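Local structure of 3',5'-cyclic-nucleotide phosphodiesterase 1 (Saccharomyces cerevisiae S288C, 4OJX) at residues G120-Y125 with N149-T154; P142-Q147 with R184-K189; I276-S281 with G293-I298. The protein is a class-II cyclic-nucleotide phosphodiesterase of the metallo-hydrolase clan, modelled here as a two-chain assembly with zinc and guanosine-5'-monophosphate bound. All coordinates share one frame; numbering follows the deposited sequence.

In the fold
From the N terminus, strand 121-125 comes first. Interaction 1 closes the loop that runs from it through helix 135-140 to strand 153-157. Interaction 2 starts within that loop, at 142-147, and ends on the edge strand 186-190, so the two contacts cross along the chain. Their centres are about 7 Å apart, and the backbone of Lys-153 is probably hydrogen-bonded to those of Lys-185 and Lys-187. Interaction 3 follows later in the sequence. It closes a short loop between strand 273-279 of the other large sheet and helix 297-311. Its centre is about 29 Å from that of interaction 1 and on the opposite side of the chain's centre.

Interaction 1. Residues G120-Y125 with N149-T154; sequences GITDYY and NSKKKT
Lys-151 sends its extended chain past Thr-122, with CB 4.2 Å from Thr-122 CG2. Its NZ ends near the backbone of Gly-120, and it has a weak hydrogen bond to Gln-119. The CB of Lys-152 points away from 120-125; its NZ is hydrogen-bonded to Ser-183 O. Its backbone still takes part: Lys-152 O lies 3.6 Å from Thr-122 CB. A water donates to Lys-152 O and to Thr-122 O and accepts from Thr-154 OG1. It links these three atoms beside the bond from Thr-154 N to Thr-122 O.

Lys-153 lies along the backbone of 121-122 and bends at its last torsion (chi4 -84°). The bend brings Lys-153 NZ to Ile-121 O, at 2.8 Å. Ile-121 is the centre of an inverse gamma turn, and the ammonium group binds its carbonyl from a position tilted out of the carbonyl plane. Lys-153 CD meets the edge of the Tyr-124 ring, in its plane, with CE1 3.9 Å away. The ammonium group also has a cation-pi contact with Phe-118.

The two strands run parallel and belong to the beta-alpha-beta unit of strand 121-125, helix 135-140 and strand 153-157. At Thr-154 the regular pairing begins. Thr-154 N donates to Thr-122 O (2.9 Å), and Tyr-124 N donates to Thr-154 O (2.9 Å). Thr-154 CB and Asp-123 OD1 are 3.7 Å apart, where the two side chains lie side by side on one face of the sheet. The carboxylate of Asp-123 is held by Trp-156 through OD1 and by Thr-200 through OD2.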
loop_
_atom_site.group_PDB
_atom_site.type_symbol
_atom_site.label_atom_id
_atom_site.label_comp_id
_atom_site.label_asym_id
_atom_site.label_seq_id
_atom_site.Cartn_x
_atom_site.Cartn_y
_atom_site.Cartn_z
ATOM N N GLY A 120 -19.781 3.123 -1.965
ATOM C CA GLY A 120 -20.486 3.519 -0.754
ATOM C C GLY A 120 -19.617 4.148 0.329
ATOM O O GLY A 120 -20.164 4.771 1.245
ATOM N N ILE A 121 -18.288 3.980 0.233
ATOM C CA ILE A 121 -17.331 4.550 1.200
ATOM C C ILE A 121 -17.126 5.996 0.794
ATOM O O ILE A 121 -16.237 6.304 -0.021
ATOM C CB ILE A 121 -15.978 3.778 1.209
ATOM C CG1 ILE A 121 -16.183 2.278 1.449
ATOM C CG2 ILE A 121 -15.002 4.366 2.228
ATOM C CD1 ILE A 121 -14.904 1.494 1.616
ATOM N N THR A 122 -17.970 6.870 1.347
ATOM C CA THR A 122 -18.037 8.276 0.926
ATOM C C THR A 122 -17.508 9.328 1.908
ATOM O O THR A 122 -17.452 10.506 1.548
ATOM C CB THR A 122 -19.489 8.686 0.672
ATOM O OG1 THR A 122 -20.198 8.651 1.917
ATOM C CG2 THR A 122 -20.154 7.770 -0.353
ATOM N N ASP A 123 -17.189 8.944 3.143
ATOM C CA ASP A 123 -16.548 9.869 4.085
ATOM C C ASP A 123 -15.391 9.134 4.744
ATOM O O ASP A 123 -15.578 8.050 5.271
ATOM C CB ASP A 123 -17.504 10.343 5.209
ATOM C CG ASP A 123 -18.638 11.254 4.731
ATOM O OD1 ASP A 123 -18.406 12.435 4.428
ATOM O OD2 ASP A 123 -19.788 10.790 4.756
ATOM N N TYR A 124 -14.218 9.756 4.741
ATOM C CA TYR A 124 -13.056 9.278 5.491
ATOM C C TYR A 124 -12.776 10.257 6.615
ATOM O O TYR A 124 -12.816 11.474 6.401
ATOM C CB TYR A 124 -11.805 9.246 4.622
ATOM C CG TYR A 124 -11.771 8.269 3.486
ATOM C CD1 TYR A 124 -12.442 8.525 2.294
ATOM C CD2 TYR A 124 -11.013 7.112 3.582
ATOM C CE1 TYR A 124 -12.372 7.628 1.239
ATOM C CE2 TYR A 124 -10.934 6.208 2.540
ATOM C CZ TYR A 124 -11.617 6.468 1.373
ATOM O OH TYR A 124 -11.516 5.588 0.316
ATOM N N TYR A 125 -12.474 9.720 7.793
ATOM C CA TYR A 125 -12.007 10.513 8.916
ATOM C C TYR A 125 -10.568 10.112 9.152
ATOM O O TYR A 125 -10.289 9.013 9.626
ATOM C CB TYR A 125 -12.893 10.292 10.157
ATOM C CG TYR A 125 -14.282 10.831 9.929
ATOM C CD1 TYR A 125 -15.266 10.053 9.339
ATOM C CD2 TYR A 125 -14.590 12.147 10.252
ATOM C CE1 TYR A 125 -16.531 10.559 9.090
ATOM C CE2 TYR A 125 -15.844 12.665 10.006
ATOM C CZ TYR A 125 -16.811 11.868 9.429
ATOM O OH TYR A 125 -18.072 12.369 9.169
ATOM N N ASN A 149 -22.817 9.608 -12.731
ATOM C CA ASN A 149 -23.700 9.795 -11.576
ATOM C C ASN A 149 -23.026 9.297 -10.292
ATOM O O ASN A 149 -23.575 8.481 -9.543
ATOM C CB ASN A 149 -25.064 9.121 -11.806
ATOM C CG ASN A 149 -24.952 7.627 -12.071
ATOM O OD1 ASN A 149 -24.112 7.178 -12.852
ATOM N ND2 ASN A 149 -25.813 6.849 -11.421
ATOM N N SER A 150 -21.827 9.821 -10.048
ATOM C CA SER A 150 -20.941 9.322 -9.006
ATOM C C SER A 150 -21.316 9.779 -7.605
ATOM O O SER A 150 -21.752 10.915 -7.400
ATOM C CB SER A 150 -19.503 9.754 -9.303
ATOM O OG SER A 150 -19.411 11.166 -9.368
ATOM N N LYS A 151 -21.137 8.876 -6.646
ATOM C CA LYS A 151 -21.157 9.233 -5.237
ATOM C C LYS A 151 -19.841 9.953 -4.919
ATOM O O LYS A 151 -18.757 9.414 -5.161
ATOM C CB LYS A 151 -21.318 7.986 -4.362
ATOM C CG LYS A 151 -22.626 7.228 -4.561
ATOM C CD LYS A 151 -22.728 6.052 -3.597
ATOM C CE LYS A 151 -23.826 5.081 -4.007
ATOM N NZ LYS A 151 -23.614 3.719 -3.435
ATOM N N LYS A 152 -19.945 11.175 -4.406
ATOM C CA LYS A 152 -18.769 11.993 -4.090
ATOM C C LYS A 152 -18.187 11.610 -2.737
ATOM O O LYS A 152 -18.929 11.248 -1.819
ATOM C CB LYS A 152 -19.127 13.477 -4.093
ATOM C CG LYS A 152 -19.682 13.978 -5.417
ATOM C CD LYS A 152 -19.787 15.491 -5.435
ATOM C CE LYS A 152 -20.361 15.980 -6.755
ATOM N NZ LYS A 152 -20.288 17.462 -6.868
ATOM N N LYS A 153 -16.862 11.693 -2.619
ATOM C CA LYS A 153 -16.175 11.359 -1.367
ATOM C C LYS A 153 -15.575 12.587 -0.701
ATOM O O LYS A 153 -15.067 13.490 -1.367
ATOM C CB LYS A 153 -15.068 10.328 -1.587
ATOM C CG LYS A 153 -15.509 8.987 -2.171
ATOM C CD LYS A 153 -14.358 7.995 -2.060
ATOM C CE LYS A 153 -14.419 6.866 -3.076
ATOM N NZ LYS A 153 -15.285 5.752 -2.635
ATOM N N THR A 154 -15.635 12.595 0.625
ATOM C CA THR A 154 -15.103 13.669 1.438
ATOM C C THR A 154 -14.082 13.107 2.415
ATOM O O THR A 154 -14.319 12.076 3.063
ATOM C CB THR A 154 -16.222 14.400 2.199
ATOM O OG1 THR A 154 -17.179 14.893 1.251
ATOM C CG2 THR A 154 -15.657 15.573 2.996
HETATM O O HOH W 1 -18.908 12.781 0.565
#

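Interaction 2. Residues P142-Q147 with R184-K189; sequences PSIYEQ and RKLKLK. With 5GP (guanosine-5'-monophosphate), chain C.
Ile-144 and Lys-185 bring the two backbones closest, with CA atoms 6.7 Å apart. Residues 142-145 belong to a 3-10 segment that starts earlier in the chain, with Tyr-145 N bonded to Pro-142 O. The 184-189 segment enters its strand at Leu-186. The two backbones do not pair here, and side chains make most of the contact.

Ile-144 and Lys-185 run alongside one another, head to tail. Ile-144 CG2 lies anti to its own N and is pressed against Lys-185 CB at 3.3 Å, closer than two carbons normally pack. The other branch of Ile-144 reaches on to Leu-186. Ile-144 CD1 lies 3.8 Å from Leu-186 CD1, and the two side chains cross at about a right angle.

The Lys-185 chain is extended beyond CG (chi2 179°). This carries Lys-185 CD past the Tyr-145 ring, 3.9 Å from Tyr-145 CD1. It also brings Lys-185 NZ to Gln-147 O for a weak hydrogen bond of 3.4 Å. Tyr-145 has a second partner. N2 of guanosine-5'-monophosphate sits over the centre of one ring face, 3.1 Å above the plane, and the sugar of the same nucleotide touches Pro-142. The same nucleotide is hydrogen-bonded to His-294 and Lys-328 of the second subunit, so it spans the interface between the two chains.

Around the contact, helix 110-119 packs on Ser-143 through Tyr-115 and Phe-118. Ile-144 lies against Lys-153 of strand 153-157. That strand pairs with 186-190, the outermost strand of its sheet within this chain, and helix 159-169 covers Leu-188.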
loop_
_atom_site.group_PDB
_atom_site.type_symbol
_atom_site.label_atom_id
_atom_site.label_comp_id
_atom_site.label_asym_id
_atom_site.label_seq_id
_atom_site.Cartn_x
_atom_site.Cartn_y
_atom_site.Cartn_z
ATOM N N PRO A 142 -8.979 7.362 -7.770
ATOM C CA PRO A 142 -9.482 7.521 -9.143
ATOM C C PRO A 142 -10.739 6.710 -9.451
ATOM O O PRO A 142 -11.413 7.005 -10.441
ATOM C CB PRO A 142 -8.299 7.064 -10.004
ATOM C CG PRO A 142 -7.105 7.311 -9.142
ATOM C CD PRO A 142 -7.571 6.938 -7.766
ATOM N N SER A 143 -11.079 5.739 -8.606
ATOM C CA SER A 143 -12.331 4.995 -8.763
ATOM C C SER A 143 -13.550 5.916 -8.771
ATOM O O SER A 143 -14.581 5.561 -9.343
ATOM C CB SER A 143 -12.490 3.951 -7.656
ATOM O OG SER A 143 -12.689 4.559 -6.394
ATOM N N ILE A 144 -13.433 7.088 -8.144
ATOM C CA ILE A 144 -14.528 8.053 -8.079
ATOM C C ILE A 144 -14.985 8.475 -9.487
ATOM O O ILE A 144 -16.130 8.889 -9.670
ATOM C CB ILE A 144 -14.148 9.273 -7.208
ATOM C CG1 ILE A 144 -13.836 8.835 -5.774
ATOM C CG2 ILE A 144 -15.272 10.290 -7.176
ATOM C CD1 ILE A 144 -12.988 9.807 -4.968
ATOM N N TYR A 145 -14.112 8.321 -10.483
ATOM C CA TYR A 145 -14.413 8.748 -11.859
ATOM C C TYR A 145 -14.960 7.668 -12.790
ATOM O O TYR A 145 -15.140 7.914 -13.987
ATOM C CB TYR A 145 -13.179 9.393 -12.480
ATOM C CG TYR A 145 -12.663 10.543 -11.667
ATOM C CD1 TYR A 145 -13.401 11.720 -11.542
ATOM C CD2 TYR A 145 -11.447 10.452 -10.996
ATOM C CE1 TYR A 145 -12.940 12.775 -10.779
ATOM C CE2 TYR A 145 -10.971 11.505 -10.234
ATOM C CZ TYR A 145 -11.722 12.664 -10.130
ATOM O OH TYR A 145 -11.252 13.712 -9.372
ATOM N N GLU A 146 -15.240 6.488 -12.251
ATOM C CA GLU A 146 -15.805 5.397 -13.046
ATOM C C GLU A 146 -17.212 5.667 -13.589
ATOM O O GLU A 146 -17.589 5.124 -14.630
ATOM C CB GLU A 146 -15.789 4.089 -12.254
ATOM C CG GLU A 146 -14.460 3.360 -12.308
ATOM C CD GLU A 146 -14.055 2.950 -13.717
ATOM O OE1 GLU A 146 -14.943 2.715 -14.569
ATOM O OE2 GLU A 146 -12.838 2.850 -13.974
ATOM N N GLN A 147 -17.975 6.507 -12.890
ATOM C CA GLN A 147 -19.360 6.801 -13.275
ATOM C C GLN A 147 -19.671 8.298 -13.258
ATOM O O GLN A 147 -19.099 9.051 -12.465
ATOM C CB GLN A 147 -20.352 6.024 -12.392
ATOM C CG GLN A 147 -20.361 6.404 -10.912
ATOM C CD GLN A 147 -19.160 5.883 -10.136
ATOM O OE1 GLN A 147 -18.500 4.930 -10.551
ATOM N NE2 GLN A 147 -18.880 6.505 -8.995
ATOM N N ARG A 184 -15.687 18.261 -8.249
ATOM C CA ARG A 184 -15.515 18.186 -6.792
ATOM C C ARG A 184 -15.984 16.848 -6.219
ATOM O O ARG A 184 -16.592 16.786 -5.142
ATOM C CB ARG A 184 -16.183 19.383 -6.085
ATOM C CG ARG A 184 -15.718 20.753 -6.575
ATOM C CD ARG A 184 -14.260 21.020 -6.220
ATOM N NE ARG A 184 -13.705 22.190 -6.903
ATOM C CZ ARG A 184 -13.565 23.394 -6.353
ATOM N NH1 ARG A 184 -13.947 23.617 -5.100
ATOM N NH2 ARG A 184 -13.043 24.386 -7.065
ATOM N N LYS A 185 -15.671 15.776 -6.944
ATOM C CA LYS A 185 -16.027 14.421 -6.517
ATOM C C LYS A 185 -15.147 13.941 -5.360
ATOM O O LYS A 185 -15.488 12.972 -4.689
ATOM C CB LYS A 185 -15.947 13.442 -7.692
ATOM C CG LYS A 185 -16.969 13.677 -8.798
ATOM C CD LYS A 185 -16.800 12.664 -9.923
ATOM C CE LYS A 185 -17.564 13.069 -11.176
ATOM N NZ LYS A 185 -17.476 12.037 -12.247
ATOM N N LEU A 186 -14.021 14.618 -5.144
ATOM C CA LEU A 186 -13.191 14.408 -3.963
ATOM C C LEU A 186 -12.975 15.756 -3.292
ATOM O O LEU A 186 -12.468 16.686 -3.918
ATOM C CB LEU A 186 -11.848 13.769 -4.340
ATOM C CG LEU A 186 -10.973 13.352 -3.152
ATOM C CD1 LEU A 186 -11.628 12.223 -2.361
ATOM C CD2 LEU A 186 -9.581 12.941 -3.616
ATOM N N LYS A 187 -13.369 15.859 -2.025
ATOM C CA LYS A 187 -13.253 17.094 -1.257
ATOM C C LYS A 187 -12.466 16.869 0.024
ATOM O O LYS A 187 -12.529 15.785 0.610
ATOM C CB LYS A 187 -14.641 17.614 -0.882
ATOM C CG LYS A 187 -15.500 18.036 -2.060
ATOM C CD LYS A 187 -16.768 18.706 -1.558
ATOM C CE LYS A 187 -17.727 19.029 -2.690
ATOM N NZ LYS A 187 -18.386 17.806 -3.234
ATOM N N LEU A 188 -11.726 17.890 0.447
ATOM C CA LEU A 188 -11.064 17.925 1.749
ATOM C C LEU A 188 -11.802 18.902 2.650
ATOM O O LEU A 188 -12.052 20.043 2.252
ATOM C CB LEU A 188 -9.608 18.377 1.610
ATOM C CG LEU A 188 -8.619 17.470 0.874
ATOM C CD1 LEU A 188 -7.350 18.221 0.518
ATOM C CD2 LEU A 188 -8.249 16.270 1.722
ATOM N N LYS A 189 -12.157 18.465 3.855
ATOM C CA LYS A 189 -12.883 19.321 4.793
ATOM C C LYS A 189 -12.293 19.247 6.187
ATOM O O LYS A 189 -11.944 18.167 6.681
ATOM C CB LYS A 189 -14.372 18.969 4.822
ATOM C CG LYS A 189 -15.114 19.364 3.557
ATOM C CD LYS A 189 -16.604 19.115 3.679
ATOM C CE LYS A 189 -17.297 19.323 2.344
ATOM N NZ LYS A 189 -18.773 19.203 2.482
HETATM P P 5GP C . -1.137 6.541 -12.164
HETATM O O1P 5GP C . -2.321 6.397 -13.025
HETATM O O2P 5GP C . -0.133 7.541 -12.676
HETATM O O3P 5GP C . -0.546 5.196 -11.841
HETATM O "O5'" 5GP C . -1.766 7.140 -10.845
HETATM C "C5'" 5GP C . -2.465 8.429 -10.939
HETATM C "C4'" 5GP C . -4.014 8.353 -11.147
HETATM O "O4'" 5GP C . -4.562 9.695 -11.228
HETATM C "C3'" 5GP C . -4.381 7.708 -12.487
HETATM O "O3'" 5GP C . -4.969 6.429 -12.243
HETATM C "C2'" 5GP C . -5.388 8.610 -13.189
HETATM O "O2'" 5GP C . -6.622 7.893 -13.425
HETATM C "C1'" 5GP C . -5.648 9.736 -12.205
HETATM N N9 5GP C . -5.688 11.068 -12.904
HETATM C C8 5GP C . -4.601 11.739 -13.285
HETATM N N7 5GP C . -4.985 12.873 -13.858
HETATM C C5 5GP C . -6.314 12.912 -13.844
HETATM C C6 5GP C . -7.169 13.833 -14.300
HETATM O O6 5GP C . -6.766 14.861 -14.845
HETATM N N1 5GP C . -8.546 13.636 -14.161
HETATM C C2 5GP C . -8.985 12.465 -13.540
HETATM N N2 5GP C . -10.289 12.256 -13.402
HETATM N N3 5GP C . -8.080 11.570 -13.099
HETATM C C4 5GP C . -6.756 11.791 -13.250
#

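Interaction 3. Residues I276-S281 with G293-I298; sequences ILVECS and GHLSPI. With 5GP (guanosine-5'-monophosphate), chain B.
Glu-279 grips His-294 and Leu-295 through its carboxylate. Its CB points toward 293-298 at the end of strand 273-279. CG lies between the backbone N and the carbonyl carbon (chi1 70°), and the chain bends at chi2. Glu-279 CD is thereby placed 3.4 Å from His-294 ND1.

Glu-279 OE1 accepts a hydrogen bond of 2.7 Å from His-294 ND1 on its syn lone pair. This bond is nearly straight at 177° and lies in the plane of the imidazole. Carboxylate and ring planes are 46° apart. OE1 also accepts from Val-245 N.

OE2 accepts from three donors. Leu-295 N meets Glu-279 OE2 from one side of the carboxylate plane, at 3.0 Å, and Ser-281 OG from the opposite side. Ser-281 N comes on the anti side. These bonds should hold the carboxylate against rotation, and the straight ND1 bond is consistent with its orienting the imidazole. Ser-281 OG lies 3.1 Å above the His-294 ring, offset toward the rim, and Ser-281 CB makes a CH-pi contact. Ser-281 OG is also bonded to His-326.

Farther along, Leu-295 CD1 packs over Glu-279 O, a buried carbonyl with no partner in the model, and reaches Val-278 CG2. Cys-280 SG lies 3.7 Å from Pro-297 CD at the start of helix 297-311.

The other edge of the imidazole faces the ligand. His-294 NE2 is hydrogen-bonded to O1P of guanosine-5'-monophosphate; the modelled 2.5 Å between NE2 and O1P is very short and should be read with caution. Lys-328 also bonds to the ligand. A zinc ion lies about 5 Å from the His-294 side chain. The His-carboxylate hydrogen bond, with nucleotide phosphate on the far ring nitrogen and zinc close by, is consistent with a metallo-hydrolase site in which Glu-279 positions the histidine that meets the ligand.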
loop_
_atom_site.group_PDB
_atom_site.type_symbol
_atom_site.label_atom_id
_atom_site.label_comp_id
_atom_site.label_asym_id
_atom_site.label_seq_id
_atom_site.Cartn_x
_atom_site.Cartn_y
_atom_site.Cartn_z
ATOM N N ILE A 276 -13.045 0.828 22.355
ATOM C CA ILE A 276 -11.970 1.737 21.971
ATOM C C ILE A 276 -10.987 0.973 21.104
ATOM O O ILE A 276 -10.497 -0.083 21.512
ATOM C CB ILE A 276 -11.270 2.420 23.180
ATOM C CG1 ILE A 276 -10.122 3.318 22.695
ATOM C CG2 ILE A 276 -10.838 1.415 24.230
ATOM C CD1 ILE A 276 -9.614 4.305 23.718
ATOM N N LEU A 277 -10.740 1.502 19.904
ATOM C CA LEU A 277 -9.750 0.949 18.985
ATOM C C LEU A 277 -8.511 1.805 19.114
ATOM O O LEU A 277 -8.495 2.952 18.678
ATOM C CB LEU A 277 -10.259 0.962 17.544
ATOM C CG LEU A 277 -11.110 -0.222 17.078
ATOM C CD1 LEU A 277 -12.406 -0.323 17.866
ATOM C CD2 LEU A 277 -11.415 -0.124 15.582
ATOM N N VAL A 278 -7.480 1.251 19.739
ATOM C CA VAL A 278 -6.320 2.045 20.110
ATOM C C VAL A 278 -5.060 1.221 19.896
ATOM O O VAL A 278 -5.053 0.007 20.111
ATOM C CB VAL A 278 -6.421 2.568 21.573
ATOM C CG1 VAL A 278 -6.547 1.416 22.565
ATOM C CG2 VAL A 278 -5.250 3.483 21.914
ATOM N N GLU A 279 -3.982 1.881 19.492
ATOM C CA GLU A 279 -2.764 1.163 19.181
ATOM C C GLU A 279 -2.056 0.581 20.397
ATOM O O GLU A 279 -2.121 1.113 21.511
ATOM C CB GLU A 279 -1.774 2.055 18.438
ATOM C CG GLU A 279 -1.151 3.177 19.264
ATOM C CD GLU A 279 0.269 3.454 18.830
ATOM O OE1 GLU A 279 0.484 4.454 18.118
ATOM O OE2 GLU A 279 1.164 2.653 19.184
ATOM N N CYS A 280 -1.335 -0.502 20.146
ATOM C CA CYS A 280 -0.188 -0.837 20.965
ATOM C C CYS A 280 0.859 -1.346 19.990
ATOM O O CYS A 280 0.938 -2.546 19.721
ATOM C CB CYS A 280 -0.527 -1.870 22.036
ATOM S SG CYS A 280 0.760 -1.983 23.301
ATOM N N SER A 281 1.636 -0.429 19.418
ATOM C CA SER A 281 2.534 -0.791 18.319
ATOM C C SER A 281 3.600 -1.794 18.709
ATOM O O SER A 281 3.989 -2.625 17.894
ATOM C CB SER A 281 3.229 0.443 17.746
ATOM O OG SER A 281 2.325 1.312 17.093
ATOM N N GLY A 293 6.856 7.756 19.186
ATOM C CA GLY A 293 5.534 8.240 18.784
ATOM C C GLY A 293 4.394 7.264 19.046
ATOM O O GLY A 293 3.265 7.509 18.624
ATOM N N HIS A 294 4.680 6.167 19.751
ATOM C CA HIS A 294 3.728 5.064 19.902
ATOM C C HIS A 294 3.593 4.614 21.321
ATOM O O HIS A 294 4.273 5.133 22.220
ATOM C CB HIS A 294 4.162 3.883 19.036
ATOM C CG HIS A 294 4.068 4.151 17.567
ATOM N ND1 HIS A 294 2.896 4.419 16.956
ATOM C CD2 HIS A 294 5.043 4.192 16.588
ATOM C CE1 HIS A 294 3.118 4.622 15.653
ATOM N NE2 HIS A 294 4.434 4.484 15.429
ATOM N N LEU A 295 2.719 3.631 21.514
ATOM C CA LEU A 295 2.511 3.000 22.808
ATOM C C LEU A 295 3.137 1.618 22.877
ATOM O O LEU A 295 3.290 0.925 21.868
ATOM C CB LEU A 295 1.015 2.902 23.146
ATOM C CG LEU A 295 0.212 4.200 23.209
ATOM C CD1 LEU A 295 -1.264 3.895 23.430
ATOM C CD2 LEU A 295 0.719 5.154 24.286
ATOM N N SER A 296 3.515 1.243 24.097
ATOM C CA SER A 296 3.812 -0.137 24.463
ATOM C C SER A 296 2.831 -0.498 25.579
ATOM O O SER A 296 2.098 0.377 26.042
ATOM C CB SER A 296 5.264 -0.281 24.928
ATOM O OG SER A 296 5.406 0.243 26.233
ATOM N N PRO A 297 2.800 -1.775 26.017
ATOM C CA PRO A 297 1.750 -2.155 26.956
ATOM C C PRO A 297 1.703 -1.353 28.256
ATOM O O PRO A 297 0.604 -1.064 28.737
ATOM C CB PRO A 297 2.039 -3.639 27.212
ATOM C CG PRO A 297 2.616 -4.095 25.908
ATOM C CD PRO A 297 3.532 -2.964 25.545
ATOM N N ILE A 298 2.853 -0.974 28.814
ATOM C CA ILE A 298 2.834 -0.203 30.054
ATOM C C ILE A 298 2.210 1.176 29.834
ATOM O O ILE A 298 1.443 1.652 30.671
ATOM C CB ILE A 298 4.229 -0.120 30.731
ATOM C CG1 ILE A 298 4.152 0.628 32.070
ATOM C CG2 ILE A 298 5.275 0.491 29.806
ATOM C CD1 ILE A 298 3.214 -0.009 33.078
HETATM P P 5GP B . 4.191 5.002 12.226
HETATM O O1P 5GP B . 5.147 4.283 13.081
HETATM O O2P 5GP B . 3.812 6.362 12.750
HETATM O O3P 5GP B . 3.013 4.129 11.890
HETATM O "O5'" 5GP B . 5.037 5.224 10.911
HETATM C "C5'" 5GP B . 6.282 5.998 11.015
HETATM C "C4'" 5GP B . 7.590 5.164 11.219
HETATM O "O4'" 5GP B . 8.730 6.059 11.312
HETATM C "C3'" 5GP B . 7.587 4.409 12.551
HETATM O "O3'" 5GP B . 7.466 3.009 12.293
HETATM C "C2'" 5GP B . 8.906 4.688 13.259
HETATM O "O2'" 5GP B . 9.624 3.452 13.485
HETATM C "C1'" 5GP B . 9.692 5.548 12.286
HETATM N N9 5GP B . 10.383 6.679 12.998
HETATM C C8 5GP B . 9.769 7.796 13.388
HETATM N N7 5GP B . 10.662 8.586 13.972
HETATM C C5 5GP B . 11.836 7.962 13.955
HETATM C C6 5GP B . 13.034 8.336 14.418
HETATM O O6 5GP B . 13.191 9.423 14.974
HETATM N N1 5GP B . 14.134 7.485 14.274
HETATM C C2 5GP B . 13.938 6.256 13.640
HETATM N N2 5GP B . 14.968 5.431 13.496
HETATM N N3 5GP B . 12.710 5.930 13.192
HETATM C C4 5GP B . 11.669 6.776 13.348
#